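Local coordinates for protein GTPase HflX (Sulfolobus solfataricus P2, PDB 2QTF) that binds and hydrolyses GTP specifically and associates with the large (50S) ribosomal subunit, with a possible role in protein synthesis or ribosome biogenesis, at residues L6-S9 with E15-A18; A23-T28 with T59-E64; T193-S198 with I262-S267; L296-K301 with E342-K347. All coordinates share one frame; numbering follows the deposited sequence.

Overall arrangement
The four contacts form two pairs, each built on one sheet. Interactions 1 and 2 lie on the N-terminal parallel sheet, centres about 8 Å apart, joined along neighbouring strands 2-7 and 59-62, where Phe7 N lies 2.9 Å from Ile61 O. Interactions 3 and 4 belong to the G domain, with centres about 9 Å apart; strands 260-266 and 295-300 run side by side, with Leu263 O 2.7 Å from Thr298 N. The pairs do not touch: interactions 1 and 3 are about 20 Å apart between centres and about 6 Å between nearest atoms. Interaction 3 carries the sulfate in the P-loop, and interaction 4 includes Asn300 and Lys301 of the inferred GTP site.

Interaction 1 of 4, residues L6-S9 with E15-A18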
loop_
_atom_site.group_PDB
_atom_site.type_symbol
_atom_site.label_atom_id
_atom_site.label_comp_id
_atom_site.label_asym_id
_atom_site.label_seq_id
_atom_site.Cartn_x
_atom_site.Cartn_y
_atom_site.Cartn_z
ATOM N N LEU A 6 -0.092 -17.724 -0.155
ATOM C CA LEU A 6 -0.126 -16.835 1.049
ATOM C C LEU A 6 -0.497 -17.670 2.296
ATOM O O LEU A 6 -1.514 -18.343 2.289
ATOM C CB LEU A 6 -1.134 -15.694 0.820
ATOM C CG LEU A 6 -1.471 -14.772 2.009
ATOM C CD1 LEU A 6 -0.211 -13.991 2.420
ATOM C CD2 LEU A 6 -2.711 -13.850 1.596
ATOM N N PHE A 7 0.318 -17.614 3.342
ATOM C CA PHE A 7 -0.072 -18.080 4.664
ATOM C C PHE A 7 -0.427 -16.942 5.556
ATOM O O PHE A 7 0.416 -16.025 5.783
ATOM C CB PHE A 7 1.109 -18.850 5.308
ATOM C CG PHE A 7 1.394 -20.128 4.612
ATOM C CD1 PHE A 7 1.020 -21.337 5.198
ATOM C CD2 PHE A 7 1.917 -20.132 3.307
ATOM C CE1 PHE A 7 1.273 -22.528 4.529
ATOM C CE2 PHE A 7 2.140 -21.324 2.613
ATOM C CZ PHE A 7 1.807 -22.543 3.255
ATOM N N VAL A 8 -1.636 -16.986 6.118
ATOM C CA VAL A 8 -2.172 -15.844 6.884
ATOM C C VAL A 8 -3.293 -16.320 7.841
ATOM O O VAL A 8 -4.057 -17.206 7.459
ATOM C CB VAL A 8 -2.732 -14.718 5.882
ATOM C CG1 VAL A 8 -3.870 -15.237 5.027
ATOM C CG2 VAL A 8 -3.169 -13.439 6.588
ATOM N N SER A 9 -3.433 -15.706 9.007
ATOM C CA SER A 9 -4.563 -16.045 9.930
ATOM C C SER A 9 -5.888 -15.526 9.329
ATOM O O SER A 9 -5.897 -14.580 8.472
ATOM C CB SER A 9 -4.320 -15.320 11.242
ATOM O OG SER A 9 -4.561 -13.909 11.032
ATOM N N GLU A 15 -7.071 -8.241 4.769
ATOM C CA GLU A 15 -6.035 -7.185 4.731
ATOM C C GLU A 15 -4.770 -7.669 3.974
ATOM O O GLU A 15 -4.251 -6.970 3.089
ATOM C CB GLU A 15 -5.635 -6.763 6.151
ATOM C CG GLU A 15 -4.823 -5.452 6.163
ATOM C CD GLU A 15 -5.725 -4.203 6.253
ATOM O OE1 GLU A 15 -7.002 -4.300 6.240
ATOM O OE2 GLU A 15 -5.155 -3.109 6.321
ATOM N N ALA A 16 -4.258 -8.862 4.346
ATOM C CA ALA A 16 -3.101 -9.441 3.627
ATOM C C ALA A 16 -3.285 -9.649 2.120
ATOM O O ALA A 16 -2.394 -9.451 1.307
ATOM C CB ALA A 16 -2.662 -10.763 4.302
ATOM N N ILE A 17 -4.435 -10.121 1.708
ATOM C CA ILE A 17 -4.727 -10.190 0.288
ATOM C C ILE A 17 -4.540 -8.856 -0.462
ATOM O O ILE A 17 -3.881 -8.788 -1.537
ATOM C CB ILE A 17 -6.166 -10.732 0.025
ATOM C CG1 ILE A 17 -6.224 -12.252 0.331
ATOM C CG2 ILE A 17 -6.534 -10.544 -1.490
ATOM C CD1 ILE A 17 -7.694 -12.717 0.531
ATOM N N ALA A 18 -5.105 -7.835 0.112
ATOM C CA ALA A 18 -5.046 -6.478 -0.495
ATOM C C ALA A 18 -3.606 -5.961 -0.407
ATOM O O ALA A 18 -3.133 -5.370 -1.336
ATOM C CB ALA A 18 -6.078 -5.527 0.276
#
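Val8 and Ala16 meet without a polar bond, as do all the residues that touch across this contact: the methyl group CG2 of Val8 lies 3.6 Å from Ala16 CB, the shortest approach between segments 6-9 and 15-18. That methyl stands anti to the backbone N of Val8, while CG1 sits between the backbone N and the carbonyl carbon, and the valine thus offers a single branch to the helix. Leu6, two residues earlier and pointing to the same side, reaches out with its CD2 methyl, which rests 4.1 Å from Ala16 CB and also 4.1 Å from Ile17 CG1. Ala16 CB is therefore shared by Leu6 and Val8, and a side chain this small is consistent with the close approach, Val8 CA to Ala16 CA 7.2 Å. The contact is the first half of a beta-alpha-beta crossover: strand 2-7 leads through a short loop into helix 13-22, which folds back over the sheet before strand 25-31 follows. Leu6 and Ile17 cross at about a right angle, and the leucine's CD2 touches Ile17 at CG1. Ile17 also touches Ile30 of strand 25-31, and Leu6 packs on Val27 of that strand and on Ile61 of strand 59-62. On the side of the helix turned to the G domain, Glu15 leads its carboxylate away from the strand and forms a salt bridge through OE2 with Arg238.

Interaction 2 of 4, residues A23-T28 with T59-E64; sequences ANYKVT and TLIIFE
The Tyr25 ring takes Ile61 on one face and Ala23 at its edge: Ile61 CD1 stands 4.1 Å above the ring plane, displaced toward the rim beside CD2, and Ala23 CB lies in the plane. Thr59 arrives obliquely at another part of the ring, its OG1 3.2 Å from Tyr25 CE1 and its CB 3.6 Å from the same carbon. This is a tight van der Waals approach and not a hydrogen bond, and the threonine and tyrosine side chains cross at about a right angle. Ile61 reaches the ring because its CG1 points anti to the carbonyl carbon (chi1 -59°) and the chain then runs on extended to CD1. Strands 25-31 and 59-62 are not neighbours in the four-stranded parallel sheet; strand 2-7 lies between them, and the tyrosine reaches across it on the face covered by helix 13-22. Val20 of that helix touches both Tyr25 and Ile61. The helix ends in a Schellman motif with Asn24, at positive phi, as its C-prime residue, after which the chain runs on into Tyr25 and strand 25-31. Beyond the ring, Tyr25 OH is hydrogen-bonded to Lys2 NZ. Replacing Tyr25 by an alanine would probably open a gap beside Ile61 CD1 and Thr59 and deprive Lys2 of its phenolic partner. The nearest cadmium ion is about 5 Å from the tyrosine side chain.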
loop_
_atom_site.group_PDB
_atom_site.type_symbol
_atom_site.label_atom_id
_atom_site.label_comp_id
_atom_site.label_asym_id
_atom_site.label_seq_id
_atom_site.Cartn_x
_atom_site.Cartn_y
_atom_site.Cartn_z
ATOM N N ALA A 23 1.614 -5.286 -3.806
ATOM C CA ALA A 23 2.944 -5.651 -4.168
ATOM C C ALA A 23 2.991 -6.346 -5.551
ATOM O O ALA A 23 4.002 -6.960 -5.829
ATOM C CB ALA A 23 3.608 -6.579 -3.033
ATOM N N ASN A 24 1.925 -6.233 -6.328
ATOM C CA ASN A 24 1.856 -6.743 -7.712
ATOM C C ASN A 24 1.902 -8.309 -7.789
ATOM O O ASN A 24 2.472 -8.874 -8.739
ATOM C CB ASN A 24 2.982 -6.100 -8.558
ATOM C CG ASN A 24 2.676 -4.502 -8.920
ATOM O OD1 ASN A 24 1.608 -3.959 -8.572
ATOM N ND2 ASN A 24 3.673 -3.798 -9.589
ATOM N N TYR A 25 1.367 -8.999 -6.772
ATOM C CA TYR A 25 1.256 -10.497 -6.840
ATOM C C TYR A 25 -0.217 -10.854 -6.959
ATOM O O TYR A 25 -1.058 -10.172 -6.387
ATOM C CB TYR A 25 1.802 -11.191 -5.574
ATOM C CG TYR A 25 3.282 -11.088 -5.443
ATOM C CD1 TYR A 25 4.141 -12.031 -6.005
ATOM C CD2 TYR A 25 3.839 -10.043 -4.735
ATOM C CE1 TYR A 25 5.566 -11.889 -5.856
ATOM C CE2 TYR A 25 5.234 -9.889 -4.655
ATOM C CZ TYR A 25 6.055 -10.772 -5.162
ATOM O OH TYR A 25 7.391 -10.491 -4.960
ATOM N N LYS A 26 -0.517 -11.938 -7.696
ATOM C CA LYS A 26 -1.808 -12.602 -7.664
ATOM C C LYS A 26 -1.805 -13.724 -6.583
ATOM O O LYS A 26 -0.912 -14.552 -6.586
ATOM C CB LYS A 26 -2.064 -13.223 -9.063
ATOM C CG LYS A 26 -3.473 -13.917 -9.133
ATOM C CD LYS A 26 -3.844 -14.480 -10.565
ATOM C CE LYS A 26 -5.416 -14.834 -10.656
ATOM N NZ LYS A 26 -5.947 -14.931 -12.126
ATOM N N VAL A 27 -2.745 -13.730 -5.645
ATOM C CA VAL A 27 -2.752 -14.749 -4.608
ATOM C C VAL A 27 -3.388 -15.968 -5.191
ATOM O O VAL A 27 -4.600 -15.915 -5.547
ATOM C CB VAL A 27 -3.602 -14.352 -3.449
ATOM C CG1 VAL A 27 -3.636 -15.508 -2.366
ATOM C CG2 VAL A 27 -3.076 -12.913 -2.827
ATOM N N THR A 28 -2.604 -17.021 -5.388
ATOM C CA THR A 28 -3.206 -18.204 -6.018
ATOM C C THR A 28 -3.525 -19.329 -5.092
ATOM O O THR A 28 -4.227 -20.253 -5.501
ATOM C CB THR A 28 -2.505 -18.707 -7.252
ATOM O OG1 THR A 28 -1.140 -19.019 -6.963
ATOM C CG2 THR A 28 -2.598 -17.661 -8.416
ATOM N N THR A 59 6.251 -17.310 -5.746
ATOM C CA THR A 59 6.659 -16.690 -4.482
ATOM C C THR A 59 5.867 -17.220 -3.292
ATOM O O THR A 59 4.647 -17.379 -3.362
ATOM C CB THR A 59 6.464 -15.098 -4.547
ATOM O OG1 THR A 59 7.207 -14.593 -5.678
ATOM C CG2 THR A 59 6.832 -14.356 -3.211
ATOM N N LEU A 60 6.587 -17.442 -2.193
ATOM C CA LEU A 60 5.917 -17.801 -0.920
ATOM C C LEU A 60 5.781 -16.549 -0.047
ATOM O O LEU A 60 6.734 -15.855 0.137
ATOM C CB LEU A 60 6.773 -18.824 -0.179
ATOM C CG LEU A 60 6.355 -19.218 1.225
ATOM C CD1 LEU A 60 4.899 -19.698 1.251
ATOM C CD2 LEU A 60 7.386 -20.303 1.782
ATOM N N ILE A 61 4.573 -16.246 0.429
ATOM C CA ILE A 61 4.412 -15.101 1.293
ATOM C C ILE A 61 3.810 -15.552 2.622
ATOM O O ILE A 61 2.767 -16.200 2.626
ATOM C CB ILE A 61 3.505 -13.980 0.615
ATOM C CG1 ILE A 61 4.168 -13.541 -0.717
ATOM C CG2 ILE A 61 3.344 -12.748 1.580
ATOM C CD1 ILE A 61 3.246 -12.623 -1.564
ATOM N N ILE A 62 4.488 -15.220 3.713
ATOM C CA ILE A 62 4.015 -15.596 5.049
ATOM C C ILE A 62 3.665 -14.320 5.796
ATOM O O ILE A 62 4.496 -13.447 5.999
ATOM C CB ILE A 62 5.059 -16.472 5.748
ATOM C CG1 ILE A 62 5.215 -17.854 4.967
ATOM C CG2 ILE A 62 4.612 -16.700 7.197
ATOM C CD1 ILE A 62 6.519 -18.552 5.321
ATOM N N PHE A 63 2.397 -14.156 6.139
ATOM C CA PHE A 63 2.022 -12.941 6.796
ATOM C C PHE A 63 2.305 -12.999 8.289
ATOM O O PHE A 63 1.372 -13.016 9.048
ATOM C CB PHE A 63 0.560 -12.575 6.467
ATOM C CG PHE A 63 0.266 -11.100 6.627
ATOM C CD1 PHE A 63 0.797 -10.146 5.742
ATOM C CD2 PHE A 63 -0.492 -10.650 7.723
ATOM C CE1 PHE A 63 0.505 -8.758 5.944
ATOM C CE2 PHE A 63 -0.808 -9.295 7.916
ATOM C CZ PHE A 63 -0.323 -8.348 7.038
ATOM N N GLU A 64 3.578 -12.971 8.678
ATOM C CA GLU A 64 4.043 -13.007 10.062
ATOM C C GLU A 64 5.447 -12.472 9.970
ATOM O O GLU A 64 5.997 -12.379 8.870
ATOM C CB GLU A 64 4.173 -14.479 10.535
ATOM C CG GLU A 64 3.325 -14.859 11.757
ATOM C CD GLU A 64 3.468 -13.930 12.969
ATOM O OE1 GLU A 64 2.553 -13.997 13.834
ATOM O OE2 GLU A 64 4.452 -13.136 13.072
#

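Interaction 3 of 4, residues T193-S198 with I262-S267. With SO4 (sulfate ion), chain F.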
loop_
_atom_site.group_PDB
_atom_site.type_symbol
_atom_site.label_atom_id
_atom_site.label_comp_id
_atom_site.label_asym_id
_atom_site.label_seq_id
_atom_site.Cartn_x
_atom_site.Cartn_y
_atom_site.Cartn_z
ATOM N N THR A 193 -6.823 0.687 -5.845
ATOM C CA THR A 193 -6.394 0.084 -7.127
ATOM C C THR A 193 -7.612 -0.003 -8.060
ATOM O O THR A 193 -7.487 0.348 -9.234
ATOM C CB THR A 193 -5.830 -1.322 -6.837
ATOM O OG1 THR A 193 -4.741 -1.133 -5.974
ATOM C CG2 THR A 193 -5.392 -2.066 -8.103
ATOM N N SER A 194 -8.792 -0.342 -7.514
ATOM C CA SER A 194 -9.996 -0.494 -8.362
ATOM C C SER A 194 -10.347 0.857 -8.907
ATOM O O SER A 194 -10.714 0.939 -10.082
ATOM C CB SER A 194 -11.227 -1.096 -7.677
ATOM O OG SER A 194 -11.574 -0.261 -6.613
ATOM N N LEU A 195 -10.224 1.914 -8.126
ATOM C CA LEU A 195 -10.510 3.289 -8.637
ATOM C C LEU A 195 -9.498 3.746 -9.739
ATOM O O LEU A 195 -9.857 4.240 -10.824
ATOM C CB LEU A 195 -10.422 4.251 -7.486
ATOM C CG LEU A 195 -10.709 5.720 -7.883
ATOM C CD1 LEU A 195 -12.126 5.649 -8.437
ATOM C CD2 LEU A 195 -10.805 6.551 -6.607
ATOM N N PHE A 196 -8.229 3.511 -9.473
ATOM C CA PHE A 196 -7.163 3.792 -10.472
ATOM C C PHE A 196 -7.409 3.035 -11.785
ATOM O O PHE A 196 -7.371 3.604 -12.898
ATOM C CB PHE A 196 -5.811 3.340 -9.905
ATOM C CG PHE A 196 -4.644 3.811 -10.730
ATOM C CD1 PHE A 196 -4.064 5.014 -10.444
ATOM C CD2 PHE A 196 -4.059 2.986 -11.733
ATOM C CE1 PHE A 196 -2.961 5.496 -11.149
ATOM C CE2 PHE A 196 -2.922 3.494 -12.463
ATOM C CZ PHE A 196 -2.433 4.791 -12.127
ATOM N N ASN A 197 -7.670 1.739 -11.658
ATOM C CA ASN A 197 -7.878 0.944 -12.830
ATOM C C ASN A 197 -9.072 1.367 -13.571
ATOM O O ASN A 197 -9.109 1.346 -14.841
ATOM C CB ASN A 197 -8.007 -0.546 -12.467
ATOM C CG ASN A 197 -6.703 -1.144 -12.138
ATOM O OD1 ASN A 197 -5.660 -0.498 -12.310
ATOM N ND2 ASN A 197 -6.724 -2.384 -11.645
ATOM N N SER A 198 -10.102 1.752 -12.827
ATOM C CA SER A 198 -11.333 2.193 -13.494
ATOM C C SER A 198 -11.131 3.474 -14.369
ATOM O O SER A 198 -11.590 3.551 -15.581
ATOM C CB SER A 198 -12.416 2.423 -12.453
ATOM O OG SER A 198 -13.485 2.986 -13.125
ATOM N N ILE A 262 -7.144 12.466 -4.272
ATOM C CA ILE A 262 -8.439 11.816 -4.098
ATOM C C ILE A 262 -8.255 10.921 -2.897
ATOM O O ILE A 262 -7.412 10.046 -2.950
ATOM C CB ILE A 262 -8.803 10.930 -5.323
ATOM C CG1 ILE A 262 -8.993 11.859 -6.597
ATOM C CG2 ILE A 262 -9.989 9.931 -4.989
ATOM C CD1 ILE A 262 -9.118 11.062 -8.006
ATOM N N LEU A 263 -9.096 11.123 -1.853
ATOM C CA LEU A 263 -9.098 10.289 -0.663
ATOM C C LEU A 263 -10.221 9.325 -0.702
ATOM O O LEU A 263 -11.414 9.679 -0.773
ATOM C CB LEU A 263 -9.240 11.117 0.629
ATOM C CG LEU A 263 -9.376 10.350 1.944
ATOM C CD1 LEU A 263 -8.054 9.627 2.321
ATOM C CD2 LEU A 263 -9.694 11.437 3.099
ATOM N N VAL A 264 -9.835 8.080 -0.668
ATOM C CA VAL A 264 -10.780 6.987 -0.865
ATOM C C VAL A 264 -11.165 6.427 0.497
ATOM O O VAL A 264 -10.274 6.157 1.339
ATOM C CB VAL A 264 -10.235 5.838 -1.788
ATOM C CG1 VAL A 264 -11.308 4.855 -2.167
ATOM C CG2 VAL A 264 -9.573 6.351 -3.118
ATOM N N ILE A 265 -12.458 6.254 0.726
ATOM C CA ILE A 265 -13.005 5.838 2.093
ATOM C C ILE A 265 -13.961 4.712 1.883
ATOM O O ILE A 265 -14.870 4.819 1.011
ATOM C CB ILE A 265 -13.747 7.002 2.826
ATOM C CG1 ILE A 265 -12.813 8.219 2.907
ATOM C CG2 ILE A 265 -14.152 6.547 4.271
ATOM C CD1 ILE A 265 -11.538 7.994 3.956
ATOM N N ASP A 266 -13.726 3.594 2.587
ATOM C CA ASP A 266 -14.670 2.489 2.558
ATOM C C ASP A 266 -16.070 2.832 3.135
ATOM O O ASP A 266 -16.219 2.849 4.352
ATOM C CB ASP A 266 -14.035 1.261 3.228
ATOM C CG ASP A 266 -14.861 0.002 3.072
ATOM O OD1 ASP A 266 -16.081 0.061 2.689
ATOM O OD2 ASP A 266 -14.285 -1.036 3.353
ATOM N N SER A 267 -17.110 2.976 2.300
ATOM C CA SER A 267 -18.448 3.297 2.848
ATOM C C SER A 267 -19.099 2.146 3.678
ATOM O O SER A 267 -20.144 2.371 4.318
ATOM C CB SER A 267 -19.477 3.607 1.682
ATOM O OG SER A 267 -19.709 2.424 0.951
HETATM S S SO4 F . -6.720 -0.886 -2.065
HETATM O O1 SO4 F . -6.061 -0.730 -3.347
HETATM O O2 SO4 F . -8.072 -1.393 -2.198
HETATM O O3 SO4 F . -7.099 0.356 -1.407
HETATM O O4 SO4 F . -5.952 -1.787 -1.171
#
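Leu195 carries the apolar part of this contact through one methyl group. Its CD2 lies 3.7 Å from Val264 CG2 and 3.8 Å from Ile262 CG2, bridging two residues on the same face of strand 260-266. With CG anti to the backbone N (chi1 -180°), the leucine extends from helix 192-200 onto the strand; it slides past Val264 in the opposite direction and meets Ile262 at a slant. Thr298 of the adjoining strand 295-300 also touches Leu195, so the helix rests on more than one strand.

The polar interactions gather at the helix start, where they serve an anion. Sulfate atom O1 accepts a hydrogen bond from Thr193 N at 3.0 Å, with an N-H...O angle of 159°, and another from Thr193 OG1, also at 3.0 Å. The hydroxyl lies beside the backbone N in this rotamer, which brings both donors of one residue to the same oxygen. Asn189 N, Gly191 N and Lys192 NZ also hydrogen-bond the sulfate. Inside the helix, Asn197 N bonds to Thr193 O at 2.8 Å.

The loop between strand 181-185, the neighbour of strand 260-266, and helix 192-200, with Gly186, Gly191, Lys192 and Thr193, is the P-loop (Walker A) of the GTPase, and the sulfate, probably from the crystallisation liquor, occupies an anion site consistent with nucleotide phosphate binding. Thr193 is also predicted to bind magnesium. Backbone amides, a lysine and the positive end of the helix dipole would together be expected to stabilise negative charge here, while Leu195 seats the same helix against the sheet.

Interaction 4 of 4, residues L296-K301 with E342-K347; sequences LVTLNK and ELLRDK
The first torsion of Leu296 (CG anti to the backbone N, chi1 173°) sends CD2 to 4.1 Å from Lys347 CB; a bend at chi2 (-74°) then takes the lysine's amino group off to a salt bridge with Asp329. The two side chains cross at about a right angle, and only the foot of the lysine packs. In Thr298 the methyl takes the place anti to the carbonyl carbon, and CG2 lies 4.0 Å from Leu344 CD1. That same leucine methyl stands 4.3 Å from Leu296 CD2, forming a small apolar patch with the two strand residues. On the helix itself, Arg345 NH1 forms salt bridges to Glu342 OE2 at 3.0 Å and to Asp346 OD1 at 3.2 Å, linking two carboxylates that would otherwise probably repel. Asn300, the last residue of the strand, and Lys301 just after it belong to the inferred GTP site. The strand and helix segments run antiparallel, at 173° with axes 11.0 Å apart; helix 341-355 also reaches strand 327-332 through Leu343 on Ile331, while Val297 and Leu299 pack against helix 309-323 on the sheet's opposite face.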
loop_
_atom_site.group_PDB
_atom_site.type_symbol
_atom_site.label_atom_id
_atom_site.label_comp_id
_atom_site.label_asym_id
_atom_site.label_seq_id
_atom_site.Cartn_x
_atom_site.Cartn_y
_atom_site.Cartn_z
ATOM N N LEU A 296 -10.477 15.626 -3.103
ATOM C CA LEU A 296 -11.767 15.113 -3.483
ATOM C C LEU A 296 -11.940 13.822 -2.705
ATOM O O LEU A 296 -11.162 12.878 -2.896
ATOM C CB LEU A 296 -11.730 14.758 -4.986
ATOM C CG LEU A 296 -12.963 14.031 -5.585
ATOM C CD1 LEU A 296 -14.302 14.775 -5.321
ATOM C CD2 LEU A 296 -12.797 13.785 -7.192
ATOM N N VAL A 297 -12.963 13.698 -1.884
ATOM C CA VAL A 297 -13.121 12.510 -1.069
ATOM C C VAL A 297 -14.089 11.629 -1.812
ATOM O O VAL A 297 -15.186 12.089 -2.237
ATOM C CB VAL A 297 -13.699 12.817 0.414
ATOM C CG1 VAL A 297 -13.854 11.501 1.167
ATOM C CG2 VAL A 297 -12.830 13.866 1.149
ATOM N N THR A 298 -13.714 10.355 -2.014
ATOM C CA THR A 298 -14.657 9.482 -2.650
ATOM C C THR A 298 -15.057 8.378 -1.664
ATOM O O THR A 298 -14.244 7.535 -1.306
ATOM C CB THR A 298 -14.127 8.838 -3.969
ATOM O OG1 THR A 298 -13.001 8.017 -3.675
ATOM C CG2 THR A 298 -13.721 9.884 -5.004
ATOM N N LEU A 299 -16.317 8.388 -1.295
ATOM C CA LEU A 299 -16.907 7.340 -0.503
ATOM C C LEU A 299 -17.257 6.150 -1.389
ATOM O O LEU A 299 -18.198 6.192 -2.177
ATOM C CB LEU A 299 -18.158 7.943 0.226
ATOM C CG LEU A 299 -18.865 7.126 1.255
ATOM C CD1 LEU A 299 -17.720 6.642 2.326
ATOM C CD2 LEU A 299 -19.962 8.029 1.887
ATOM N N ASN A 300 -16.425 5.112 -1.302
ATOM C CA ASN A 300 -16.407 4.018 -2.232
ATOM C C ASN A 300 -17.129 2.769 -1.684
ATOM O O ASN A 300 -17.493 2.764 -0.493
ATOM C CB ASN A 300 -14.932 3.664 -2.538
ATOM C CG ASN A 300 -14.781 2.733 -3.747
ATOM O OD1 ASN A 300 -15.542 2.767 -4.724
ATOM N ND2 ASN A 300 -13.812 1.852 -3.671
ATOM N N LYS A 301 -17.369 1.805 -2.585
ATOM C CA LYS A 301 -17.970 0.475 -2.335
ATOM C C LYS A 301 -19.419 0.627 -1.924
ATOM O O LYS A 301 -19.952 -0.234 -1.184
ATOM C CB LYS A 301 -17.193 -0.261 -1.225
ATOM C CG LYS A 301 -15.752 -0.435 -1.511
ATOM C CD LYS A 301 -15.166 -1.476 -0.493
ATOM C CE LYS A 301 -13.708 -1.601 -0.732
ATOM N NZ LYS A 301 -13.087 -2.778 0.018
ATOM N N GLU A 342 -19.365 8.649 -13.979
ATOM C CA GLU A 342 -19.440 9.843 -14.774
ATOM C C GLU A 342 -19.348 11.032 -13.843
ATOM O O GLU A 342 -18.679 12.005 -14.125
ATOM C CB GLU A 342 -20.730 9.888 -15.604
ATOM C CG GLU A 342 -20.811 11.228 -16.473
ATOM C CD GLU A 342 -19.752 11.393 -17.598
ATOM O OE1 GLU A 342 -19.173 10.372 -17.968
ATOM O OE2 GLU A 342 -19.612 12.568 -18.104
ATOM N N LEU A 343 -19.973 10.933 -12.667
ATOM C CA LEU A 343 -19.737 12.019 -11.689
ATOM C C LEU A 343 -18.276 12.152 -11.295
ATOM O O LEU A 343 -17.754 13.260 -11.211
ATOM C CB LEU A 343 -20.598 11.817 -10.388
ATOM C CG LEU A 343 -20.448 12.820 -9.219
ATOM C CD1 LEU A 343 -20.760 14.244 -9.616
ATOM C CD2 LEU A 343 -21.352 12.329 -7.999
ATOM N N LEU A 344 -17.633 11.035 -11.043
ATOM C CA LEU A 344 -16.239 11.035 -10.584
ATOM C C LEU A 344 -15.395 11.664 -11.761
ATOM O O LEU A 344 -14.562 12.580 -11.551
ATOM C CB LEU A 344 -15.816 9.564 -10.448
ATOM C CG LEU A 344 -14.264 9.330 -10.303
ATOM C CD1 LEU A 344 -13.768 9.983 -9.046
ATOM C CD2 LEU A 344 -13.845 7.802 -10.299
ATOM N N ARG A 345 -15.587 11.145 -12.979
ATOM C CA ARG A 345 -14.986 11.828 -14.168
ATOM C C ARG A 345 -15.199 13.295 -14.233
ATOM O O ARG A 345 -14.238 14.033 -14.399
ATOM C CB ARG A 345 -15.513 11.123 -15.497
ATOM C CG ARG A 345 -14.992 11.795 -16.845
ATOM C CD ARG A 345 -15.706 11.084 -18.064
ATOM N NE ARG A 345 -15.307 11.760 -19.307
ATOM C CZ ARG A 345 -15.844 12.874 -19.703
ATOM N NH1 ARG A 345 -16.843 13.390 -18.969
ATOM N NH2 ARG A 345 -15.440 13.419 -20.850
ATOM N N ASP A 346 -16.461 13.789 -14.165
ATOM C CA ASP A 346 -16.711 15.180 -14.246
ATOM C C ASP A 346 -16.044 15.992 -13.088
ATOM O O ASP A 346 -15.590 17.130 -13.268
ATOM C CB ASP A 346 -18.183 15.441 -14.161
ATOM C CG ASP A 346 -18.950 14.966 -15.463
ATOM O OD1 ASP A 346 -18.237 14.837 -16.470
ATOM O OD2 ASP A 346 -20.161 14.702 -15.364
ATOM N N LYS A 347 -16.068 15.433 -11.896
ATOM C CA LYS A 347 -15.395 16.163 -10.785
ATOM C C LYS A 347 -13.863 16.234 -10.955
ATOM O O LYS A 347 -13.285 17.266 -10.686
ATOM C CB LYS A 347 -15.711 15.529 -9.438
ATOM C CG LYS A 347 -17.188 15.634 -9.113
ATOM C CD LYS A 347 -17.485 17.112 -8.715
ATOM C CE LYS A 347 -19.037 17.301 -8.537
ATOM N NZ LYS A 347 -19.047 18.637 -7.968
#